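Local atomic coordinates of putative hemin transport system, substrate-binding protein (Burkholderia cenocepacia J2315, PDB entry 5GIZ), a protein that binds heme in the periplasm and probably passes it to an inner-membrane ABC transporter for heme uptake. Residues A19-Y30 / V111-G121; V101-T109 / L124-W132. All coordinates share one frame; numbering follows the deposited sequence. Where two conformers were deposited one is given.

Contact 1 (A19-Y30 / V111-G121); sequences AFALGGAETPRY and VAQALDVRDAG
The Tyr30 ring is flanked on both faces. Leu115 CD1 lies over one face, 3.9 Å from the ring centroid and 15° off the normal, a CH-pi contact. Thr27 OG1 lies over the opposite face, offset toward the rim. At the ring edge, near its plane, Val117 CG1 approaches Tyr30 CE2 at 3.9 Å. The Arg29 guanidinium is met at its edge by Asp116 OD2. Both Arg29 NE and Arg29 NH2 are 2.8 Å from Asp116 OD2, so one oxygen takes both weak hydrogen bonds of this salt bridge. The carboxylate plane stands 85° from the guanidinium plane, which keeps the pair from matching two nitrogens to two oxygens. The bent Arg29 chain brings NE and NH2 to that oxygen, and its CG packs on Val117 CG1.

These pairs join the loop before strand 30-35, and the strand's first residue, to the turn between helices 101-114 and 118-141, in the N-terminal lobe of a periplasmic binding protein. Asp116 has positive phi and ends the first helix in a Schellman motif. Val117 is the N-cap residue of the second. Thr27 OG1 accepts from Arg29 N in an ST turn just before strand 30-35.

Leu22, near the end of helix 13-23, is a knob in a hole formed by Val111, Ala112, Ala120 and Gly121. Its two methyls divide the work. Leu22 CD1 meets Val111 CG1 at 3.8 Å, while Leu22 CD2 rests against Gly121 N at 3.5 Å. One water donates to Arg29 O and, weakly, to Leu115 O at 3.0 Å.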
loop_
_atom_site.group_PDB
_atom_site.type_symbol
_atom_site.label_atom_id
_atom_site.label_comp_id
_atom_site.label_asym_id
_atom_site.label_seq_id
_atom_site.Cartn_x
_atom_site.Cartn_y
_atom_site.Cartn_z
ATOM N N ALA A 19 -8.196 -5.025 9.958
ATOM C CA ALA A 19 -9.409 -5.256 10.713
ATOM C C ALA A 19 -10.205 -6.425 10.199
ATOM O O ALA A 19 -10.636 -7.300 10.959
ATOM C CB ALA A 19 -10.261 -4.017 10.754
ATOM N N PHE A 20 -10.433 -6.480 8.892
ATOM C CA PHE A 20 -11.229 -7.570 8.377
ATOM C C PHE A 20 -10.520 -8.890 8.571
ATOM O O PHE A 20 -11.192 -9.873 8.796
ATOM C CB PHE A 20 -11.686 -7.330 6.917
ATOM C CG PHE A 20 -12.836 -6.363 6.796
ATOM C CD1 PHE A 20 -14.078 -6.671 7.269
ATOM C CD2 PHE A 20 -12.629 -5.119 6.285
ATOM C CE1 PHE A 20 -15.123 -5.746 7.192
ATOM C CE2 PHE A 20 -13.670 -4.223 6.141
ATOM C CZ PHE A 20 -14.891 -4.503 6.650
ATOM N N ALA A 21 -9.174 -8.916 8.509
ATOM C CA ALA A 21 -8.392 -10.152 8.616
ATOM C C ALA A 21 -8.455 -10.773 10.029
ATOM O O ALA A 21 -8.171 -11.947 10.200
ATOM C CB ALA A 21 -6.942 -9.884 8.223
ATOM N N LEU A 22 -8.802 -9.974 11.018
ATOM C CA LEU A 22 -8.938 -10.452 12.392
ATOM C C LEU A 22 -10.216 -11.240 12.631
ATOM O O LEU A 22 -10.236 -12.080 13.532
ATOM C CB LEU A 22 -8.855 -9.295 13.406
ATOM C CG LEU A 22 -7.492 -8.594 13.447
ATOM C CD1 LEU A 22 -7.611 -7.219 14.084
ATOM C CD2 LEU A 22 -6.501 -9.454 14.222
ATOM N N GLY A 23 -11.272 -10.988 11.865
ATOM C CA GLY A 23 -12.486 -11.830 11.944
ATOM C C GLY A 23 -13.758 -11.204 11.409
ATOM O O GLY A 23 -14.762 -11.150 12.112
ATOM N N GLY A 24 -13.729 -10.721 10.168
ATOM C CA GLY A 24 -14.956 -10.289 9.495
ATOM C C GLY A 24 -15.540 -8.921 9.815
ATOM O O GLY A 24 -15.004 -8.131 10.625
ATOM N N ALA A 25 -16.679 -8.668 9.174
ATOM C CA ALA A 25 -17.309 -7.342 9.127
ATOM C C ALA A 25 -17.806 -6.851 10.475
ATOM O O ALA A 25 -17.634 -5.652 10.825
ATOM C CB ALA A 25 -18.448 -7.347 8.111
ATOM N N GLU A 26 -18.441 -7.787 11.186
ATOM C CA GLU A 26 -18.883 -7.599 12.557
ATOM C C GLU A 26 -18.684 -8.845 13.435
ATOM O O GLU A 26 -18.968 -9.986 13.032
ATOM C CB GLU A 26 -20.323 -7.108 12.622
ATOM C CG GLU A 26 -21.370 -7.735 11.725
ATOM C CD GLU A 26 -22.733 -7.066 11.930
ATOM O OE1 GLU A 26 -23.175 -6.957 13.094
ATOM O OE2 GLU A 26 -23.367 -6.634 10.941
ATOM N N THR A 27 -18.168 -8.592 14.634
ATOM C CA THR A 27 -17.897 -9.623 15.621
ATOM C C THR A 27 -18.707 -9.276 16.861
ATOM O O THR A 27 -19.529 -8.353 16.826
ATOM C CB THR A 27 -16.390 -9.672 15.969
ATOM O OG1 THR A 27 -16.034 -8.537 16.781
ATOM C CG2 THR A 27 -15.549 -9.711 14.699
ATOM N N PRO A 28 -18.501 -10.011 17.961
ATOM C CA PRO A 28 -19.196 -9.535 19.146
ATOM C C PRO A 28 -18.687 -8.157 19.629
ATOM O O PRO A 28 -19.473 -7.386 20.151
ATOM C CB PRO A 28 -18.926 -10.642 20.179
ATOM C CG PRO A 28 -18.716 -11.872 19.352
ATOM C CD PRO A 28 -17.992 -11.387 18.128
ATOM N N ARG A 29 -17.408 -7.839 19.419
ATOM C CA ARG A 29 -16.822 -6.636 20.024
ATOM C C ARG A 29 -16.940 -5.384 19.159
ATOM O O ARG A 29 -16.749 -4.277 19.665
ATOM C CB ARG A 29 -15.327 -6.833 20.377
ATOM C CG ARG A 29 -14.919 -8.138 21.080
ATOM C CD ARG A 29 -14.944 -8.126 22.609
ATOM N NE ARG A 29 -14.554 -6.842 23.198
ATOM C CZ ARG A 29 -15.390 -5.937 23.715
ATOM N NH1 ARG A 29 -16.709 -6.141 23.749
ATOM N NH2 ARG A 29 -14.899 -4.803 24.204
ATOM N N TYR A 30 -17.212 -5.525 17.864
ATOM C CA TYR A 30 -17.200 -4.340 16.992
ATOM C C TYR A 30 -17.812 -4.634 15.640
ATOM O O TYR A 30 -17.904 -5.787 15.215
ATOM C CB TYR A 30 -15.764 -3.820 16.760
ATOM C CG TYR A 30 -14.886 -4.854 16.105
ATOM C CD1 TYR A 30 -14.850 -5.004 14.728
ATOM C CD2 TYR A 30 -14.134 -5.724 16.879
ATOM C CE1 TYR A 30 -14.064 -5.972 14.144
ATOM C CE2 TYR A 30 -13.345 -6.683 16.311
ATOM C CZ TYR A 30 -13.297 -6.811 14.950
ATOM O OH TYR A 30 -12.508 -7.807 14.394
ATOM N N VAL A 111 -4.131 -2.728 15.854
ATOM C CA VAL A 111 -5.533 -2.754 15.516
ATOM C C VAL A 111 -6.205 -3.805 16.445
ATOM O O VAL A 111 -7.251 -3.556 16.996
ATOM C CB VAL A 111 -5.744 -3.087 14.013
ATOM C CG1 VAL A 111 -7.205 -3.459 13.743
ATOM C CG2 VAL A 111 -5.287 -1.901 13.169
ATOM N N ALA A 112 -5.570 -4.973 16.657
ATOM C CA ALA A 112 -6.202 -5.987 17.514
ATOM C C ALA A 112 -6.394 -5.472 18.967
ATOM O O ALA A 112 -7.430 -5.740 19.609
ATOM C CB ALA A 112 -5.382 -7.273 17.510
ATOM N N GLN A 113 -5.422 -4.702 19.453
ATOM C CA GLN A 113 -5.545 -4.060 20.762
ATOM C C GLN A 113 -6.708 -3.076 20.796
ATOM O O GLN A 113 -7.530 -3.125 21.719
ATOM C CB GLN A 113 -4.277 -3.295 21.135
ATOM C CG GLN A 113 -4.413 -2.442 22.424
ATOM C CD GLN A 113 -4.693 -3.230 23.696
ATOM O OE1 GLN A 113 -5.360 -2.730 24.621
ATOM N NE2 GLN A 113 -4.174 -4.451 23.773
ATOM N N ALA A 114 -6.776 -2.186 19.789
ATOM C CA ALA A 114 -7.801 -1.146 19.747
ATOM C C ALA A 114 -9.193 -1.752 19.720
ATOM O O ALA A 114 -10.137 -1.180 20.279
ATOM C CB ALA A 114 -7.602 -0.239 18.546
ATOM N N LEU A 115 -9.315 -2.908 19.061
ATOM C CA LEU A 115 -10.596 -3.620 18.865
ATOM C C LEU A 115 -10.906 -4.650 19.974
ATOM O O LEU A 115 -11.944 -5.302 19.926
ATOM C CB LEU A 115 -10.637 -4.290 17.487
ATOM C CG LEU A 115 -10.611 -3.337 16.284
ATOM C CD1 LEU A 115 -10.625 -4.152 15.004
ATOM C CD2 LEU A 115 -11.758 -2.339 16.294
ATOM N N ASP A 116 -9.999 -4.748 20.937
ATOM C CA ASP A 116 -10.103 -5.659 22.087
ATOM C C ASP A 116 -10.257 -7.092 21.611
ATOM O O ASP A 116 -11.094 -7.872 22.107
ATOM C CB ASP A 116 -11.247 -5.216 22.994
ATOM C CG ASP A 116 -11.288 -5.961 24.298
ATOM O OD1 ASP A 116 -10.242 -6.398 24.846
ATOM O OD2 ASP A 116 -12.429 -6.072 24.803
ATOM N N VAL A 117 -9.439 -7.441 20.619
ATOM C CA VAL A 117 -9.359 -8.825 20.172
ATOM C C VAL A 117 -7.909 -9.301 20.156
ATOM O O VAL A 117 -7.382 -9.704 19.118
ATOM C CB VAL A 117 -10.051 -9.044 18.819
ATOM C CG1 VAL A 117 -11.570 -8.906 18.967
ATOM C CG2 VAL A 117 -9.539 -8.082 17.722
ATOM N N ARG A 118 -7.267 -9.273 21.322
ATOM C CA ARG A 118 -5.872 -9.715 21.471
ATOM C C ARG A 118 -5.599 -11.110 20.890
ATOM O O ARG A 118 -4.644 -11.272 20.164
ATOM C CB ARG A 118 -5.454 -9.635 22.952
ATOM C CG ARG A 118 -4.400 -10.648 23.423
ATOM C CD ARG A 118 -4.244 -10.592 24.944
ATOM N NE ARG A 118 -5.152 -11.518 25.624
ATOM C CZ ARG A 118 -4.915 -12.819 25.789
ATOM N NH1 ARG A 118 -3.798 -13.359 25.314
ATOM N NH2 ARG A 118 -5.791 -13.589 26.429
ATOM N N ASP A 119 -6.422 -12.098 21.209
ATOM C CA ASP A 119 -6.216 -13.476 20.717
ATOM C C ASP A 119 -6.231 -13.583 19.169
ATOM O O ASP A 119 -5.375 -14.234 18.582
ATOM C CB ASP A 119 -7.252 -14.432 21.313
ATOM C CG ASP A 119 -6.940 -14.826 22.771
ATOM O OD1 ASP A 119 -5.887 -14.432 23.323
ATOM O OD2 ASP A 119 -7.778 -15.547 23.361
ATOM N N ALA A 120 -7.204 -12.941 18.544
ATOM C CA ALA A 120 -7.283 -12.870 17.081
ATOM C C ALA A 120 -5.999 -12.220 16.540
ATOM O O ALA A 120 -5.437 -12.659 15.517
ATOM C CB ALA A 120 -8.507 -12.088 16.657
ATOM N N GLY A 121 -5.557 -11.151 17.186
ATOM C CA GLY A 121 -4.287 -10.503 16.789
ATOM C C GLY A 121 -3.092 -11.449 16.837
ATOM O O GLY A 121 -2.260 -11.543 15.930
HETATM O O HOH W 1 -14.115 -3.300 20.265
#

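Contact 2 (V101-T109 / L124-W132); sequences VESVRAKIT and LLQRFDRDW
Phe128 and Trp132 of helix 118-141 meet Val101 of helix 101-114 with differently turned rings. Segments 101-109 and 124-132 form an antiparallel helix pair, part of a helical hairpin. Their axes come within 10.2 Å at an angle of 160°. Helix 118-141 is the long linking helix between the two lobes, as in other class III periplasmic binding proteins.

With Val101 CG1 set between the backbone N and the carbonyl carbon (chi1 62°), CG2 reaches both aromatics. It makes a CH-pi contact over the Trp132 five-membered ring, 3.7 Å from its centroid. The same methyl meets the edge of Phe128, with Val101 CG2 3.5 Å from Phe128 CE1. Phe128 is a knob among Val101, Val104, Arg105 and Ile108. Ile108 CD1 lies over one ring face, a CH-pi contact, and Val104 CG1 approaches obliquely.

Arg105 has two deposited conformers. In the one described, the chain turns at the CG-CD bond and sets its guanidinium side-on and nearly coplanar with the Asp129 carboxylate (28°). Glu102 OE2 accepts from Arg105 NH1 through its syn lone pair. Leu125 CD1 packs 3.7 Å from Arg105 NE. Arg105 NE donates to Asp129 OD1 at 2.9 Å, and Arg105 NH2 to Asp129 OD2 at 2.8 Å.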
loop_
_atom_site.group_PDB
_atom_site.type_symbol
_atom_site.label_atom_id
_atom_site.label_comp_id
_atom_site.label_asym_id
_atom_site.label_seq_id
_atom_site.Cartn_x
_atom_site.Cartn_y
_atom_site.Cartn_z
ATOM N N VAL A 101 8.239 -4.481 7.215
ATOM C CA VAL A 101 7.471 -5.567 7.745
ATOM C C VAL A 101 7.157 -5.326 9.216
ATOM O O VAL A 101 6.032 -5.587 9.653
ATOM C CB VAL A 101 8.073 -6.983 7.519
ATOM C CG1 VAL A 101 9.388 -7.088 8.198
ATOM C CG2 VAL A 101 7.113 -8.089 7.984
ATOM N N GLU A 102 8.080 -4.741 9.984
ATOM C CA GLU A 102 7.731 -4.511 11.392
ATOM C C GLU A 102 6.558 -3.569 11.543
ATOM O O GLU A 102 5.737 -3.713 12.476
ATOM C CB GLU A 102 8.919 -3.970 12.172
ATOM C CG GLU A 102 8.675 -4.024 13.671
ATOM C CD GLU A 102 8.585 -5.485 14.079
ATOM O OE1 GLU A 102 9.604 -6.197 13.979
ATOM O OE2 GLU A 102 7.461 -5.887 14.384
ATOM N N SER A 103 6.480 -2.564 10.684
ATOM C CA SER A 103 5.403 -1.609 10.719
ATOM C C SER A 103 4.033 -2.328 10.451
ATOM O O SER A 103 3.023 -1.965 11.049
ATOM C CB SER A 103 5.697 -0.532 9.651
ATOM O OG SER A 103 4.673 0.420 9.660
ATOM N N VAL A 104 4.020 -3.377 9.629
ATOM C CA VAL A 104 2.790 -4.096 9.359
ATOM C C VAL A 104 2.434 -4.890 10.609
ATOM O O VAL A 104 1.270 -4.960 10.997
ATOM C CB VAL A 104 2.911 -5.088 8.195
ATOM C CG1 VAL A 104 1.635 -5.877 7.980
ATOM C CG2 VAL A 104 3.386 -4.369 6.958
ATOM N N ARG A 105 3.457 -5.528 11.201
ATOM C CA ARG A 105 3.220 -6.297 12.430
ATOM C C ARG A 105 2.635 -5.408 13.530
ATOM O O ARG A 105 1.734 -5.846 14.295
ATOM C CB ARG A 105 4.512 -6.942 12.906
ATOM C CG ARG A 105 5.022 -7.915 11.866
ATOM C CD ARG A 105 6.337 -8.463 12.249
ATOM N NE ARG A 105 6.155 -9.561 13.171
ATOM C CZ ARG A 105 6.644 -9.651 14.401
ATOM N NH1 ARG A 105 7.296 -8.617 14.999
ATOM N NH2 ARG A 105 6.445 -10.815 15.072
ATOM N N ALA A 106 3.053 -4.139 13.594
ATOM C CA ALA A 106 2.506 -3.196 14.560
ATOM C C ALA A 106 1.060 -2.816 14.241
ATOM O O ALA A 106 0.275 -2.572 15.130
ATOM C CB ALA A 106 3.382 -1.945 14.644
ATOM N N LYS A 107 0.695 -2.789 12.971
ATOM C CA LYS A 107 -0.691 -2.574 12.589
ATOM C C LYS A 107 -1.532 -3.775 13.079
ATOM O O LYS A 107 -2.619 -3.634 13.586
ATOM C CB LYS A 107 -0.846 -2.407 11.071
ATOM C CG LYS A 107 -0.266 -1.127 10.495
ATOM C CD LYS A 107 -0.394 -1.046 8.980
ATOM C CE LYS A 107 0.585 -0.047 8.352
ATOM N NZ LYS A 107 0.352 0.100 6.876
ATOM N N ILE A 108 -1.006 -4.985 12.885
ATOM C CA ILE A 108 -1.757 -6.170 13.330
ATOM C C ILE A 108 -2.020 -6.118 14.839
ATOM O O ILE A 108 -3.152 -6.230 15.285
ATOM C CB ILE A 108 -1.046 -7.485 12.934
ATOM C CG1 ILE A 108 -1.056 -7.622 11.396
ATOM C CG2 ILE A 108 -1.692 -8.718 13.565
ATOM C CD1 ILE A 108 -0.149 -8.705 10.854
ATOM N N THR A 109 -0.969 -5.927 15.620
ATOM C CA THR A 109 -1.125 -5.977 17.058
ATOM C C THR A 109 -1.867 -4.740 17.563
ATOM O O THR A 109 -2.668 -4.835 18.515
ATOM C CB THR A 109 0.258 -6.108 17.774
ATOM O OG1 THR A 109 1.125 -5.007 17.486
ATOM C CG2 THR A 109 0.898 -7.410 17.341
ATOM N N LEU A 124 -3.425 -14.001 13.938
ATOM C CA LEU A 124 -3.102 -13.356 12.643
ATOM C C LEU A 124 -1.597 -13.096 12.538
ATOM O O LEU A 124 -0.989 -13.321 11.499
ATOM C CB LEU A 124 -3.857 -12.060 12.481
ATOM C CG LEU A 124 -3.593 -11.243 11.204
ATOM C CD1 LEU A 124 -3.783 -12.089 9.931
ATOM C CD2 LEU A 124 -4.440 -9.983 11.148
ATOM N N LEU A 125 -0.967 -12.647 13.625
ATOM C CA LEU A 125 0.464 -12.374 13.593
ATOM C C LEU A 125 1.276 -13.652 13.325
ATOM O O LEU A 125 2.241 -13.658 12.598
ATOM C CB LEU A 125 0.905 -11.669 14.907
ATOM C CG LEU A 125 2.364 -11.206 14.905
ATOM C CD1 LEU A 125 2.548 -10.098 13.880
ATOM C CD2 LEU A 125 2.807 -10.746 16.276
ATOM N N GLN A 126 0.871 -14.746 13.942
ATOM C CA GLN A 126 1.559 -15.988 13.756
ATOM C C GLN A 126 1.459 -16.449 12.292
ATOM O O GLN A 126 2.439 -16.875 11.717
ATOM C CB GLN A 126 0.980 -16.983 14.727
ATOM C CG GLN A 126 1.531 -18.366 14.634
ATOM C CD GLN A 126 0.740 -19.304 15.548
ATOM O OE1 GLN A 126 -0.420 -19.616 15.283
ATOM N NE2 GLN A 126 1.313 -19.677 16.624
ATOM N N ARG A 127 0.282 -16.307 11.676
ATOM C CA ARG A 127 0.099 -16.668 10.243
ATOM C C ARG A 127 0.938 -15.777 9.345
ATOM O O ARG A 127 1.655 -16.222 8.448
ATOM C CB ARG A 127 -1.379 -16.505 9.800
ATOM C CG ARG A 127 -2.373 -17.368 10.547
ATOM C CD ARG A 127 -3.690 -17.622 9.810
ATOM N NE ARG A 127 -4.471 -16.434 9.449
ATOM C CZ ARG A 127 -5.267 -15.742 10.270
ATOM N NH1 ARG A 127 -5.420 -16.069 11.562
ATOM N NH2 ARG A 127 -5.927 -14.698 9.782
ATOM N N PHE A 128 0.830 -14.470 9.584
ATOM C CA PHE A 128 1.578 -13.486 8.862
ATOM C C PHE A 128 3.078 -13.791 8.912
ATOM O O PHE A 128 3.764 -13.793 7.878
ATOM C CB PHE A 128 1.274 -12.096 9.419
ATOM C CG PHE A 128 2.037 -11.027 8.765
ATOM C CD1 PHE A 128 3.295 -10.681 9.217
ATOM C CD2 PHE A 128 1.503 -10.308 7.697
ATOM C CE1 PHE A 128 4.014 -9.658 8.664
ATOM C CE2 PHE A 128 2.216 -9.289 7.130
ATOM C CZ PHE A 128 3.477 -8.941 7.602
ATOM N N ASP A 129 3.589 -14.071 10.109
ATOM C CA ASP A 129 5.019 -14.336 10.279
ATOM C C ASP A 129 5.494 -15.582 9.560
ATOM O O ASP A 129 6.550 -15.582 8.962
ATOM C CB ASP A 129 5.386 -14.453 11.759
ATOM C CG ASP A 129 5.406 -13.118 12.487
ATOM O OD1 ASP A 129 5.328 -12.042 11.842
ATOM O OD2 ASP A 129 5.534 -13.097 13.757
ATOM N N ARG A 130 4.644 -16.623 9.529
ATOM C CA ARG A 130 4.948 -17.839 8.786
ATOM C C ARG A 130 4.974 -17.517 7.298
ATOM O O ARG A 130 5.887 -17.919 6.573
ATOM C CB ARG A 130 3.903 -18.912 9.139
ATOM C CG ARG A 130 4.098 -20.256 8.499
ATOM C CD ARG A 130 3.159 -21.256 9.163
ATOM N NE ARG A 130 1.718 -20.946 9.014
ATOM C CZ ARG A 130 0.842 -20.694 10.001
ATOM N NH1 ARG A 130 1.199 -20.685 11.294
ATOM N NH2 ARG A 130 -0.444 -20.454 9.689
ATOM N N ASP A 131 3.962 -16.808 6.842
ATOM C CA ASP A 131 3.936 -16.454 5.439
ATOM C C ASP A 131 5.104 -15.549 5.041
ATOM O O ASP A 131 5.667 -15.650 3.926
ATOM C CB ASP A 131 2.624 -15.783 5.075
ATOM C CG ASP A 131 1.436 -16.726 5.145
ATOM O OD1 ASP A 131 1.583 -17.948 5.171
ATOM O OD2 ASP A 131 0.321 -16.244 5.151
ATOM N N TRP A 132 5.453 -14.628 5.933
ATOM C CA TRP A 132 6.580 -13.755 5.660
ATOM C C TRP A 132 7.896 -14.536 5.492
ATOM O O TRP A 132 8.679 -14.269 4.595
ATOM C CB TRP A 132 6.695 -12.722 6.731
ATOM C CG TRP A 132 7.804 -11.735 6.466
ATOM C CD1 TRP A 132 8.853 -11.506 7.260
ATOM C CD2 TRP A 132 7.947 -10.852 5.342
ATOM N NE1 TRP A 132 9.663 -10.556 6.710
ATOM C CE2 TRP A 132 9.146 -10.149 5.520
ATOM C CE3 TRP A 132 7.199 -10.627 4.196
ATOM C CZ2 TRP A 132 9.592 -9.176 4.644
ATOM C CZ3 TRP A 132 7.669 -9.687 3.281
ATOM C CH2 TRP A 132 8.840 -8.946 3.536
#

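How the contacts relate
From the N terminus, helix 13-23 and the start of strand 30-35 come first. Contact 1 brings segment 111-121 back to them and closes a loop of 80 residues, which holds strands 69-72 and 91-94 of the N-terminal sheet and most of helix 101-114. Contact 2 closes a short loop of 14 residues between helices 101-114 and 118-141. Segment 111-121 lies inside that loop, while segment 101-109 lies inside the contact 1 loop, so the two cross. They also touch: Leu22 CD2 is 3.7 Å from Leu124 CD2. Contact 1 ties the helix pair to the N-terminal sheet. Contact 2 lies beside helix 255-269, with Phe128 on Pro256 and Trp132 on Leu255 and Val259.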